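Local atomic coordinates of biphenyl 2,3-Dioxygenase Beta Subunit (Sphingobium yanoikuyae, PDB entry 2GBW), a protein that probably serves as the beta subunit of a ring-hydroxylating dioxygenase, the enzyme type that adds dioxygen to aromatic rings such as biphenyl. Residues N113-V118 and E141-R146; G38-D43 and D73-L78. All coordinates share one frame; numbering follows the deposited sequence. Where two conformers were deposited one is given.

Contact 1 of 2, residues N113-V118 and E141-R146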
loop_
_atom_site.group_PDB
_atom_site.type_symbol
_atom_site.label_atom_id
_atom_site.label_comp_id
_atom_site.label_asym_id
_atom_site.label_seq_id
_atom_site.Cartn_x
_atom_site.Cartn_y
_atom_site.Cartn_z
ATOM N N ASN B 113 -35.412 -0.490 32.318
ATOM C CA ASN B 113 -36.569 -0.906 31.531
ATOM C C ASN B 113 -36.352 -2.224 30.741
ATOM O O ASN B 113 -36.946 -2.419 29.678
ATOM C CB ASN B 113 -36.960 0.223 30.554
ATOM C CG ASN B 113 -38.354 0.047 30.005
ATOM O OD1 ASN B 113 -39.222 -0.439 30.716
ATOM N ND2 ASN B 113 -38.572 0.408 28.732
ATOM N N GLY B 114 -35.483 -3.102 31.232
ATOM C CA GLY B 114 -35.148 -4.342 30.514
ATOM C C GLY B 114 -34.242 -4.157 29.300
ATOM O O GLY B 114 -33.953 -5.126 28.568
ATOM N N GLU B 115 -33.771 -2.935 29.084
ATOM C CA GLU B 115 -32.999 -2.633 27.885
ATOM C C GLU B 115 -31.539 -2.830 28.217
ATOM O O GLU B 115 -31.172 -2.841 29.406
ATOM C CB GLU B 115 -33.261 -1.197 27.435
ATOM C CG GLU B 115 -34.793 -0.887 27.371
ATOM C CD GLU B 115 -35.115 0.589 27.102
ATOM O OE1 GLU B 115 -34.211 1.462 27.240
ATOM O OE2 GLU B 115 -36.277 0.879 26.732
ATOM N N LEU B 116 -30.739 -3.027 27.174
ATOM C CA LEU B 116 -29.315 -3.349 27.308
ATOM C C LEU B 116 -28.497 -2.364 26.530
ATOM O O LEU B 116 -28.791 -2.098 25.365
ATOM C CB LEU B 116 -29.030 -4.749 26.782
ATOM C CG LEU B 116 -29.706 -5.881 27.539
ATOM C CD1 LEU B 116 -29.722 -7.089 26.639
ATOM C CD2 LEU B 116 -28.931 -6.091 28.823
ATOM N N ASP B 117 -27.462 -1.834 27.166
ATOM C CA ASP B 117 -26.473 -1.031 26.489
ATOM C C ASP B 117 -25.331 -1.952 26.171
ATOM O O ASP B 117 -24.747 -2.569 27.067
ATOM C CB ASP B 117 -25.950 0.109 27.364
ATOM C CG ASP B 117 -26.995 1.193 27.624
ATOM O OD1 ASP B 117 -27.768 1.506 26.709
ATOM O OD2 ASP B 117 -27.014 1.748 28.744
ATOM N N VAL B 118 -24.980 -1.993 24.895
ATOM C CA VAL B 118 -23.961 -2.915 24.359
ATOM C C VAL B 118 -22.893 -2.229 23.508
ATOM O O VAL B 118 -23.165 -1.610 22.452
ATOM C CB VAL B 118 -24.612 -4.078 23.567
ATOM C CG1 VAL B 118 -23.561 -5.178 23.255
ATOM C CG2 VAL B 118 -25.834 -4.643 24.330
ATOM N N GLU B 141 -22.206 1.176 19.391
ATOM C CA GLU B 141 -22.891 1.427 20.650
ATOM C C GLU B 141 -24.374 1.161 20.361
ATOM O O GLU B 141 -24.995 1.939 19.634
ATOM C CB GLU B 141 -22.630 2.852 21.146
ATOM C CG GLU B 141 -21.155 3.124 21.427
ATOM C CD GLU B 141 -20.808 4.578 21.738
ATOM O OE1 GLU B 141 -21.690 5.477 21.725
ATOM O OE2 GLU B 141 -19.597 4.805 22.017
ATOM N N ASP B 142 -24.899 0.037 20.885
ATOM C CA ASP B 142 -26.325 -0.381 20.694
ATOM C C ASP B 142 -27.108 -0.236 21.976
ATOM O O ASP B 142 -26.558 -0.407 23.069
ATOM C CB ASP B 142 -26.433 -1.863 20.285
ATOM C CG ASP B 142 -26.000 -2.162 18.846
ATOM O OD1 ASP B 142 -25.884 -1.236 18.000
ATOM O OD2 ASP B 142 -25.829 -3.388 18.551
ATOM N N LYS B 143 -28.413 0.010 21.827
ATOM C CA LYS B 143 -29.423 -0.307 22.823
ATOM C C LYS B 143 -30.231 -1.433 22.217
ATOM O O LYS B 143 -30.751 -1.297 21.092
ATOM C CB LYS B 143 -30.356 0.856 23.081
ATOM C CG LYS B 143 -29.692 2.161 23.573
ATOM C CD LYS B 143 -30.561 2.851 24.638
ATOM C CE LYS B 143 -30.505 2.133 26.000
ATOM N NZ LYS B 143 -31.714 2.282 26.888
ATOM N N LEU B 144 -30.307 -2.550 22.924
ATOM C CA LEU B 144 -31.111 -3.700 22.509
ATOM C C LEU B 144 -32.247 -3.921 23.481
ATOM O O LEU B 144 -32.144 -3.569 24.663
ATOM C CB LEU B 144 -30.273 -4.964 22.544
ATOM C CG LEU B 144 -28.949 -5.055 21.773
ATOM C CD1 LEU B 144 -28.413 -6.441 22.005
ATOM C CD2 LEU B 144 -29.083 -4.814 20.274
ATOM N N ARG B 145 -33.331 -4.521 23.006
ATOM C CA ARG B 145 -34.312 -5.082 23.938
ATOM C C ARG B 145 -34.601 -6.521 23.575
ATOM O O ARG B 145 -34.427 -6.958 22.441
ATOM C CB ARG B 145 -35.607 -4.287 23.950
ATOM C CG ARG B 145 -36.281 -4.229 22.590
ATOM C CD ARG B 145 -37.724 -3.706 22.711
ATOM N NE ARG B 145 -37.717 -2.254 22.853
ATOM C CZ ARG B 145 -37.760 -1.369 21.856
ATOM N NH1 ARG B 145 -37.838 -1.756 20.580
ATOM N NH2 ARG B 145 -37.724 -0.074 22.136
ATOM N N ARG B 146 -35.048 -7.250 24.580
ATOM C CA ARG B 146 -35.464 -8.623 24.427
ATOM C C ARG B 146 -36.694 -8.698 23.537
ATOM O O ARG B 146 -37.618 -7.901 23.665
ATOM C CB ARG B 146 -35.776 -9.230 25.792
ATOM C CG ARG B 146 -34.535 -9.736 26.519
ATOM C CD ARG B 146 -34.009 -8.724 27.548
ATOM N NE ARG B 146 -32.891 -9.269 28.340
ATOM C CZ ARG B 146 -32.257 -8.611 29.310
ATOM N NH1 ARG B 146 -32.631 -7.381 29.652
ATOM N NH2 ARG B 146 -31.241 -9.188 29.940
HETATM O O HOH W 1 -35.910 -5.926 27.073
HETATM O O HOH W 2 -37.599 -1.230 25.709
HETATM O O HOH W 3 -37.454 1.991 24.583
HETATM O O HOH W 4 -25.730 2.097 24.368
#
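Residues Leu116 to Val118 pair with Asp142 to Leu144 as antiparallel strands, near the open ends of the beta hairpin made by strands 115-128 and 132-147. The hairpin belongs to the curved mixed sheet of the NTF2-like fold, with strands 98-112 and 150-160 flanking it. Leu116 and Leu144 form a hydrogen-bonded pair, as do Val118 and Asp142, and all four backbone bonds measure 2.9 Å from N to O. Between them lies the non-hydrogen-bonded pair Asp117 and Lys143.

The two faces of this ribbon differ in character. On one, Val118 CG2 meets Leu144 CD1 at 3.9 Å, the side chains crossing at a slant, while Ile16 of helix 10-28 covers both Leu116 and Val118. Asp142 points to the same buried face, where its carboxylate is bound by Tyr20 and Arg156. The other face carries charge. Lys143 bends at chi2 and chi3 (-141° and 74°), which swings its ammonium along the ribbon to Glu115; NZ meets OE1 of that residue at 2.7 Å, nearly in line with the C-O bond, in a salt bridge. The second carboxylate oxygen, OE2, accepts from Asn113 ND2 and from two waters that lead to NE and NH2 of Arg145. With both oxygens engaged, the carboxylate has little freedom to rotate.

Where the pairing ends, Arg146, bent at chi2 (98°), reaches across to Gly114 and Leu116 on the leucine-bearing face, its NH2 also salt-bridged to Glu110. Leu116 lies against one face of its guanidinium, CD1 4.0 Å above the plane. Gly114 O receives Arg146 NH1 at 2.8 Å from above its carbonyl plane, and a water joins the same oxygen to Arg146 N.

Contact 2 of 2, residues G38-D43 and D73-L78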
loop_
_atom_site.group_PDB
_atom_site.type_symbol
_atom_site.label_atom_id
_atom_site.label_comp_id
_atom_site.label_asym_id
_atom_site.label_seq_id
_atom_site.Cartn_x
_atom_site.Cartn_y
_atom_site.Cartn_z
ATOM N N GLY B 38 -36.450 -9.635 11.799
ATOM C CA GLY B 38 -36.141 -10.344 13.006
ATOM C C GLY B 38 -35.127 -9.755 13.970
ATOM O O GLY B 38 -35.113 -10.175 15.139
ATOM N N MET B 39 -34.262 -8.836 13.516
ATOM C CA MET B 39 -33.205 -8.317 14.379
ATOM C C MET B 39 -33.260 -6.808 14.633
ATOM O O MET B 39 -32.540 -6.310 15.489
ATOM C CB MET B 39 -31.832 -8.751 13.850
ATOM C CG MET B 39 -31.733 -10.266 13.614
ATOM S SD MET B 39 -30.107 -10.968 13.182
ATOM C CE MET B 39 -29.973 -10.768 11.406
ATOM N N VAL B 40 -34.121 -6.094 13.931
ATOM C CA VAL B 40 -34.198 -4.631 14.033
ATOM C C VAL B 40 -35.594 -4.206 14.425
ATOM O O VAL B 40 -36.565 -4.660 13.838
ATOM C CB VAL B 40 -33.813 -3.944 12.687
ATOM C CG1 VAL B 40 -33.928 -2.392 12.779
ATOM C CG2 VAL B 40 -32.401 -4.358 12.225
ATOM N N ALA B 41 -35.679 -3.386 15.472
ATOM C CA ALA B 41 -36.942 -2.922 16.017
ATOM C C ALA B 41 -37.498 -1.819 15.139
ATOM O O ALA B 41 -36.755 -1.096 14.487
ATOM C CB ALA B 41 -36.720 -2.381 17.431
ATOM N N GLU B 42 -38.818 -1.669 15.133
ATOM C CA GLU B 42 -39.453 -0.665 14.288
ATOM C C GLU B 42 -39.188 0.787 14.720
ATOM O O GLU B 42 -39.364 1.691 13.943
ATOM C CB GLU B 42 -40.953 -0.942 14.222
ATOM C CG GLU B 42 -41.282 -2.162 13.350
ATOM C CD GLU B 42 -42.689 -2.112 12.753
ATOM O OE1 GLU B 42 -43.690 -2.181 13.530
ATOM O OE2 GLU B 42 -42.775 -2.012 11.499
ATOM N N ASP B 43 -38.757 1.002 15.963
ATOM C CA ASP B 43 -38.401 2.349 16.434
ATOM C C ASP B 43 -36.903 2.635 16.349
ATOM O O ASP B 43 -36.389 3.534 17.021
ATOM C CB ASP B 43 -38.886 2.541 17.881
ATOM C CG ASP B 43 -38.350 1.498 18.849
ATOM O OD1 ASP B 43 -38.474 0.281 18.546
ATOM O OD2 ASP B 43 -37.881 1.901 19.962
ATOM N N ASP B 73 -31.017 7.229 10.017
ATOM C CA ASP B 73 -32.170 6.560 9.432
ATOM C C ASP B 73 -33.124 6.043 10.467
ATOM O O ASP B 73 -32.684 5.587 11.552
ATOM C CB ASP B 73 -31.712 5.350 8.608
ATOM C CG ASP B 73 -30.877 5.736 7.374
ATOM O OD1 ASP B 73 -30.994 6.873 6.887
ATOM O OD2 ASP B 73 -30.073 4.885 6.935
ATOM N N ASP B 74 -34.413 6.106 10.106
ATOM C CA ASP B 74 -35.484 5.378 10.783
ATOM C C ASP B 74 -35.768 4.058 10.033
ATOM O O ASP B 74 -35.100 3.737 9.069
ATOM C CB ASP B 74 -36.721 6.286 10.953
ATOM C CG ASP B 74 -37.441 6.611 9.642
ATOM O OD1 ASP B 74 -37.161 5.949 8.629
ATOM O OD2 ASP B 74 -38.269 7.580 9.620
ATOM N N PHE B 75 -36.756 3.285 10.495
ATOM C CA PHE B 75 -36.987 1.961 9.929
ATOM C C PHE B 75 -37.304 1.993 8.450
ATOM O O PHE B 75 -36.777 1.203 7.698
ATOM C CB PHE B 75 -38.168 1.271 10.652
ATOM C CG PHE B 75 -38.330 -0.152 10.299
ATOM C CD1 PHE B 75 -37.575 -1.115 10.935
ATOM C CD2 PHE B 75 -39.298 -0.555 9.392
ATOM C CE1 PHE B 75 -37.734 -2.464 10.660
ATOM C CE2 PHE B 75 -39.465 -1.929 9.109
ATOM C CZ PHE B 75 -38.659 -2.871 9.737
ATOM N N GLY B 76 -38.193 2.879 8.045
ATOM C CA GLY B 76 -38.531 3.039 6.615
ATOM C C GLY B 76 -37.351 3.361 5.703
ATOM O O GLY B 76 -37.293 2.966 4.521
ATOM N N GLU B 77 -36.420 4.131 6.243
ATOM C CA GLU B 77 -35.220 4.516 5.523
ATOM C C GLU B 77 -34.226 3.350 5.473
ATOM O O GLU B 77 -33.586 3.133 4.477
ATOM C CB GLU B 77 -34.632 5.766 6.168
ATOM C CG GLU B 77 -35.512 6.978 5.879
ATOM C CD GLU B 77 -35.423 8.102 6.897
ATOM O OE1 GLU B 77 -34.799 7.905 7.954
ATOM O OE2 GLU B 77 -35.985 9.205 6.608
ATOM N N LEU B 78 -34.133 2.563 6.548
ATOM C CA LEU B 78 -33.397 1.319 6.490
ATOM C C LEU B 78 -33.999 0.334 5.459
ATOM O O LEU B 78 -33.269 -0.329 4.737
ATOM C CB LEU B 78 -33.346 0.677 7.889
ATOM C CG LEU B 78 -32.035 0.190 8.440
ATOM C CD1 LEU B 78 -30.809 1.162 8.136
ATOM C CD2 LEU B 78 -32.223 -0.118 9.942
HETATM O O HOH W 5 -37.685 3.824 13.262
#
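A chi1 of -170°, which sets CG opposite the backbone N, carries the Phe75 ring from the first turn of helix 75-84 to the short, weakly bonded strand about 40-41 and the corner after it. Val40, its CB directed toward the helix, has CG1 opposite its own N (chi1 179°), where it touches Leu78 CD2 at 4.0 Å. Glu42 CG lies over one face of the Phe75 ring, and the Glu42 carboxylate plane stands perpendicular to that ring. Ala41 O approaches Phe75 CD1 obliquely at 3.6 Å. Leu36 of helix 32-38 and Ile44 also touch Phe75, so an alanine in its place would probably leave a gap between the helix and this corner and take away the ring face on which Glu42 CG lies. Asp74 and Glu77 form a capping box: Asp74 OD1 accepts from Glu77 N at 3.1 Å, and Glu77 OE1 takes the Asp74 N-H at 2.8 Å. No direct hydrogen bond crosses between the segments; one water bridges them, donating to Glu42 O and accepting from Phe75 N. The helix start thus meets its polar needs partly through its own capping box, while across the contact the ring packs on apolar groups and backbone carbonyls.

Overall arrangement
Contact 1 ties neighbouring strands within the sheet, whereas contact 2 sets the start of a helix against the chain just before strand 44-49. Their centres lie about 15 Å apart, yet they meet directly: Arg145 NH2 forms a salt bridge with Asp43 OD2 at 2.9 Å, and Arg145 NH1 packs on Ala41 CB at 3.4 Å. Phe154 stands at this junction, in a cation-pi contact with Arg145. His19, a zinc ligand, has its side chain about 5 Å from that of Leu144 and about 8 Å from that of Val40, although no zinc is bound to this chain here. Asp73, Asp74 and Glu77 also form salt bridges with basic side chains of a different protein's chain.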